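Local coordinates for protein phosphopantothenoylcysteine decarboxylase (Cryptococcus neoformans, PDB 6EOA) that binds flavin mononucleotide and probably decarboxylates phosphopantothenoylcysteine in coenzyme A biosynthesis, as a flavoprotein of the homooligomeric flavin-containing cysteine decarboxylase superfamily, at residues S44-K49 / C172-T177; L133-P138 / R223-L228. All coordinates share one frame; numbering follows the deposited sequence.

Interaction 1: residues S44-K49 / C172-T177; sequences SVASIK and CPAMNT. With FMN (flavin mononucleotide), chain B.
Two segments, 44-49 and 172-177, supply one part of the FMN pocket, with Ser44 and Ala174 meeting beside the pyrimidine end of the FMN isoalloxazine. Ser44 OG is engaged twice. It donates to FMN O4 at 3.0 Å and accepts from the backbone N of Ala46 at 3.1 Å, a nearly straight bond (166°) that closes an ST turn at the start of the 3-10 segment 45-49. With OG anti to the backbone N (chi1 161°), the hydroxyl stands beside its own carbonyl carbon, where both partners can reach it. A second, weak bond runs from Val45 N to FMN O4 at 3.3 Å. From segment 172-177, Ala174 O accepts the flavin N3 at 2.8 Å, so the adjacent C4=O4 and N3-H are recognised by the two segments. The same Ala174 O comes within 3.2 Å of Ser44 OG. Behind these bonds the packing is slight: the methyl Ala174 CB lies 3.5 Å from Ser44 OG and 4.1 Å from Ala46 CB. Val45 CG1 comes to 3.6 Å from FMN N5. Cys152 and Ser158 of the second subunit also bond to this FMN, an intersubunit flavin site in keeping with the homooligomeric flavin-containing cysteine decarboxylases.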
# COMPACT_ATOMS: atom_id res chain seq x y z
N SER A 44 7.15 -7.82 -12.33
CA SER A 44 7.14 -9.21 -12.77
C SER A 44 8.44 -9.51 -13.51
O SER A 44 9.10 -8.60 -14.02
CB SER A 44 5.93 -9.48 -13.67
OG SER A 44 6.14 -10.65 -14.45
N VAL A 45 8.82 -10.79 -13.57
CA VAL A 45 10.05 -11.18 -14.26
C VAL A 45 9.96 -10.84 -15.74
O VAL A 45 10.97 -10.64 -16.41
CB VAL A 45 10.35 -12.68 -14.09
CG1 VAL A 45 10.58 -13.02 -12.63
CG2 VAL A 45 9.23 -13.53 -14.66
N ALA A 46 8.73 -10.74 -16.24
CA ALA A 46 8.50 -10.44 -17.65
C ALA A 46 8.94 -9.02 -18.01
O ALA A 46 9.00 -8.66 -19.19
CB ALA A 46 7.03 -10.65 -18.00
N SER A 47 9.27 -8.21 -17.00
CA SER A 47 9.79 -6.86 -17.22
C SER A 47 11.13 -6.89 -17.96
O SER A 47 11.57 -5.88 -18.50
CB SER A 47 9.96 -6.12 -15.89
OG SER A 47 8.77 -5.45 -15.52
N ILE A 48 11.77 -8.06 -17.98
CA ILE A 48 13.01 -8.25 -18.73
C ILE A 48 12.78 -8.01 -20.22
O ILE A 48 13.68 -7.57 -20.94
CB ILE A 48 13.59 -9.66 -18.49
CG1 ILE A 48 14.05 -9.81 -17.04
CG2 ILE A 48 14.75 -9.96 -19.43
CD1 ILE A 48 14.83 -11.08 -16.78
N LYS A 49 11.56 -8.26 -20.68
CA LYS A 49 11.20 -8.06 -22.08
C LYS A 49 10.72 -6.64 -22.39
O LYS A 49 10.40 -6.33 -23.54
CB LYS A 49 10.13 -9.07 -22.50
CG LYS A 49 10.58 -10.52 -22.34
CD LYS A 49 11.83 -10.78 -23.16
CE LYS A 49 12.28 -12.23 -23.04
NZ LYS A 49 13.54 -12.46 -23.79
N CYS A 172 -1.67 -6.74 -19.25
CA CYS A 172 -1.10 -8.05 -19.52
C CYS A 172 -0.60 -8.69 -18.24
O CYS A 172 0.56 -8.51 -17.87
CB CYS A 172 0.03 -7.94 -20.54
SG CYS A 172 -0.37 -6.92 -21.98
N PRO A 173 -1.48 -9.44 -17.55
CA PRO A 173 -1.09 -10.09 -16.30
C PRO A 173 0.09 -11.03 -16.52
O PRO A 173 0.16 -11.70 -17.55
CB PRO A 173 -2.35 -10.86 -15.90
CG PRO A 173 -3.47 -10.16 -16.61
CD PRO A 173 -2.88 -9.70 -17.91
N ALA A 174 1.00 -11.06 -15.56
CA ALA A 174 2.19 -11.89 -15.65
C ALA A 174 2.66 -12.25 -14.25
O ALA A 174 3.19 -11.40 -13.54
CB ALA A 174 3.29 -11.19 -16.42
N MET A 175 2.45 -13.50 -13.87
CA MET A 175 2.71 -13.90 -12.50
C MET A 175 2.89 -15.40 -12.37
O MET A 175 2.58 -16.16 -13.29
CB MET A 175 1.58 -13.42 -11.58
CG MET A 175 0.20 -13.96 -11.92
SD MET A 175 -1.14 -13.07 -11.10
CE MET A 175 -1.26 -11.62 -12.14
N ASN A 176 3.42 -15.82 -11.22
CA ASN A 176 3.50 -17.23 -10.89
C ASN A 176 2.11 -17.83 -10.99
O ASN A 176 1.13 -17.17 -10.64
CB ASN A 176 4.09 -17.43 -9.50
CG ASN A 176 4.06 -18.88 -9.05
OD1 ASN A 176 3.16 -19.30 -8.33
ND2 ASN A 176 5.05 -19.65 -9.49
N THR A 177 2.02 -19.06 -11.48
CA THR A 177 0.73 -19.65 -11.79
C THR A 177 -0.17 -19.75 -10.56
O THR A 177 -1.38 -19.63 -10.66
CB THR A 177 0.88 -21.05 -12.44
OG1 THR A 177 -0.41 -21.64 -12.60
CG2 THR A 177 1.76 -21.95 -11.59
N1 FMN B . 4.93 -10.83 -8.95
C2 FMN B . 4.12 -11.12 -10.03
O2 FMN B . 2.92 -10.83 -9.99
N3 FMN B . 4.65 -11.75 -11.14
C4 FMN B . 5.99 -12.08 -11.19
O4 FMN B . 6.45 -12.63 -12.19
C4A FMN B . 6.81 -11.78 -10.11
N5 FMN B . 8.16 -12.10 -10.14
C5A FMN B . 8.97 -11.80 -9.06
C6 FMN B . 10.32 -12.12 -9.09
C7 FMN B . 11.14 -11.81 -8.00
C7M FMN B . 12.60 -12.16 -8.04
C8 FMN B . 10.59 -11.18 -6.89
C8M FMN B . 11.45 -10.84 -5.70
C9 FMN B . 9.24 -10.86 -6.86
C9A FMN B . 8.43 -11.17 -7.94
N10 FMN B . 7.08 -10.84 -7.91
C10 FMN B . 6.27 -11.15 -8.99
C1' FMN B . 6.50 -10.17 -6.71
C2' FMN B . 6.44 -8.66 -6.93
O2' FMN B . 7.66 -8.19 -7.49
C3' FMN B . 6.16 -7.94 -5.62
O3' FMN B . 4.84 -8.25 -5.23
C4' FMN B . 6.31 -6.43 -5.79
O4' FMN B . 6.35 -5.80 -4.53
C5' FMN B . 5.16 -5.88 -6.62
O5' FMN B . 5.43 -4.54 -6.97
P FMN B . 4.66 -3.86 -8.22
O1P FMN B . 3.25 -3.55 -7.80
O2P FMN B . 4.63 -4.78 -9.42
O3P FMN B . 5.39 -2.60 -8.58

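Interaction 2: residues L133-P138 / R223-L228; sequences LVVIAP and RDIVSL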
# COMPACT_ATOMS: atom_id res chain seq x y z
N LEU A 133 -2.73 5.53 -25.78
CA LEU A 133 -2.93 4.17 -25.31
C LEU A 133 -2.04 3.91 -24.10
O LEU A 133 -0.90 4.37 -24.06
CB LEU A 133 -2.64 3.16 -26.43
CG LEU A 133 -2.66 1.67 -26.07
CD1 LEU A 133 -4.05 1.22 -25.63
CD2 LEU A 133 -2.16 0.82 -27.25
N VAL A 134 -2.57 3.19 -23.12
CA VAL A 134 -1.77 2.76 -21.98
C VAL A 134 -1.69 1.25 -21.95
O VAL A 134 -2.71 0.56 -21.95
CB VAL A 134 -2.35 3.28 -20.65
CG1 VAL A 134 -1.55 2.74 -19.48
CG2 VAL A 134 -2.36 4.80 -20.63
N VAL A 135 -0.47 0.72 -21.95
CA VAL A 135 -0.25 -0.72 -21.92
C VAL A 135 0.50 -1.13 -20.66
O VAL A 135 1.62 -0.68 -20.42
CB VAL A 135 0.52 -1.20 -23.16
CG1 VAL A 135 0.59 -2.72 -23.20
CG2 VAL A 135 -0.14 -0.68 -24.44
N ILE A 136 -0.12 -1.98 -19.85
CA ILE A 136 0.52 -2.49 -18.65
C ILE A 136 1.12 -3.86 -18.93
O ILE A 136 0.42 -4.87 -18.90
CB ILE A 136 -0.47 -2.58 -17.48
CG1 ILE A 136 -1.29 -1.30 -17.38
CG2 ILE A 136 0.28 -2.84 -16.19
CD1 ILE A 136 -2.36 -1.35 -16.32
N ALA A 137 2.42 -3.89 -19.19
CA ALA A 137 3.10 -5.12 -19.58
C ALA A 137 4.53 -5.14 -19.05
O ALA A 137 5.39 -4.43 -19.55
CB ALA A 137 3.10 -5.27 -21.10
N PRO A 138 4.78 -5.97 -18.03
CA PRO A 138 3.81 -6.88 -17.42
C PRO A 138 2.99 -6.22 -16.32
O PRO A 138 3.40 -5.20 -15.77
CB PRO A 138 4.69 -7.98 -16.84
CG PRO A 138 5.93 -7.24 -16.44
CD PRO A 138 6.12 -6.14 -17.44
N ARG A 223 6.19 -9.95 -28.46
CA ARG A 223 5.97 -9.69 -29.88
C ARG A 223 4.48 -9.61 -30.18
O ARG A 223 4.04 -8.82 -31.02
CB ARG A 223 6.62 -10.78 -30.74
CG ARG A 223 8.13 -10.83 -30.60
CD ARG A 223 8.71 -12.06 -31.27
NE ARG A 223 9.94 -12.49 -30.60
CZ ARG A 223 9.99 -13.42 -29.65
NH1 ARG A 223 8.87 -14.02 -29.26
NH2 ARG A 223 11.15 -13.75 -29.10
N ASP A 224 3.69 -10.42 -29.48
CA ASP A 224 2.25 -10.36 -29.61
C ASP A 224 1.73 -9.04 -29.06
O ASP A 224 0.84 -8.42 -29.64
CB ASP A 224 1.59 -11.55 -28.92
CG ASP A 224 1.93 -12.87 -29.58
OD1 ASP A 224 2.24 -12.87 -30.79
OD2 ASP A 224 1.89 -13.91 -28.89
N ILE A 225 2.30 -8.61 -27.94
CA ILE A 225 1.97 -7.31 -27.35
C ILE A 225 2.16 -6.18 -28.34
O ILE A 225 1.29 -5.32 -28.49
CB ILE A 225 2.83 -7.01 -26.11
CG1 ILE A 225 2.78 -8.17 -25.12
CG2 ILE A 225 2.37 -5.72 -25.44
CD1 ILE A 225 1.43 -8.36 -24.52
N VAL A 226 3.31 -6.18 -29.01
CA VAL A 226 3.65 -5.12 -29.95
C VAL A 226 2.66 -5.08 -31.11
O VAL A 226 2.21 -4.00 -31.51
CB VAL A 226 5.08 -5.30 -30.51
CG1 VAL A 226 5.35 -4.32 -31.64
CG2 VAL A 226 6.11 -5.13 -29.41
N SER A 227 2.30 -6.25 -31.63
CA SER A 227 1.38 -6.31 -32.77
C SER A 227 -0.05 -5.97 -32.33
O SER A 227 -0.84 -5.47 -33.13
CB SER A 227 1.42 -7.69 -33.44
OG SER A 227 0.60 -8.62 -32.76
N LEU A 228 -0.37 -6.23 -31.07
CA LEU A 228 -1.64 -5.76 -30.51
C LEU A 228 -1.63 -4.24 -30.52
O LEU A 228 -2.61 -3.61 -30.92
CB LEU A 228 -1.87 -6.28 -29.09
CG LEU A 228 -2.07 -7.78 -28.87
CD1 LEU A 228 -2.56 -8.05 -27.44
CD2 LEU A 228 -3.03 -8.38 -29.89
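Ile225, on the helix 222-237, packs against Val135 and Ala137 of the strand 133-139, and the contact between the two segments is wholly apolar. One methyl makes both touches: Ile225 CG2 lies 4.1 Å from Val135 CG1 and 4.4 Å from Ala137 CB. It can do so because CG2 stands anti to the backbone N of Ile225, while CG1 takes the position beside that N (chi1 -52°). The Val135 and Ile225 side chains run past one another in opposite directions, meeting flank to flank. Val135 and Ala137, two residues apart in the chain, both turn their CB toward the helix; Ile136, between them, packs instead on Leu143 and Ile147 of helix 141-149, across the sheet.

Within segment 223-228, Asp224 O accepts hydrogen bonds from Leu228 N at 2.9 Å and from Ser227 OG at 3.1 Å, the hydroxyl tilted 26° from the carbonyl plane. Val135 pairs by backbone hydrogen bonds with Val38 and Ile40. Strands 35-41 and 169-173 flank the strand, and their Leu39 and Cys172 also touch Ala137. Helix against one face of a parallel sheet, with another helix on the other face, is the layering of a three-layer, Rossmann-like alpha/beta fold.

The two contacts have centres 13 Å apart and meet through neighbouring strands of one parallel sheet. Strands 133-139 and 169-173 are joined where Cys172 N reaches Ile136 O at 2.8 Å, a probable hydrogen bond. Pro138, which follows a cis peptide bond, carries the strand of interaction 2 into interaction 1: its CB lies 3.5 Å from Ala174 CB, and its CD is 3.3 Å from Ser47 OG. From the helix, Ile225 CD1 comes to 3.4 Å from Cys172 SG. Interaction 1 forms part of the FMN pocket itself, whereas interaction 2 lies between the sheet and helix 222-237, nearer the centre of the chain, with the Ala137 side chain about 12 Å from the bound FMN.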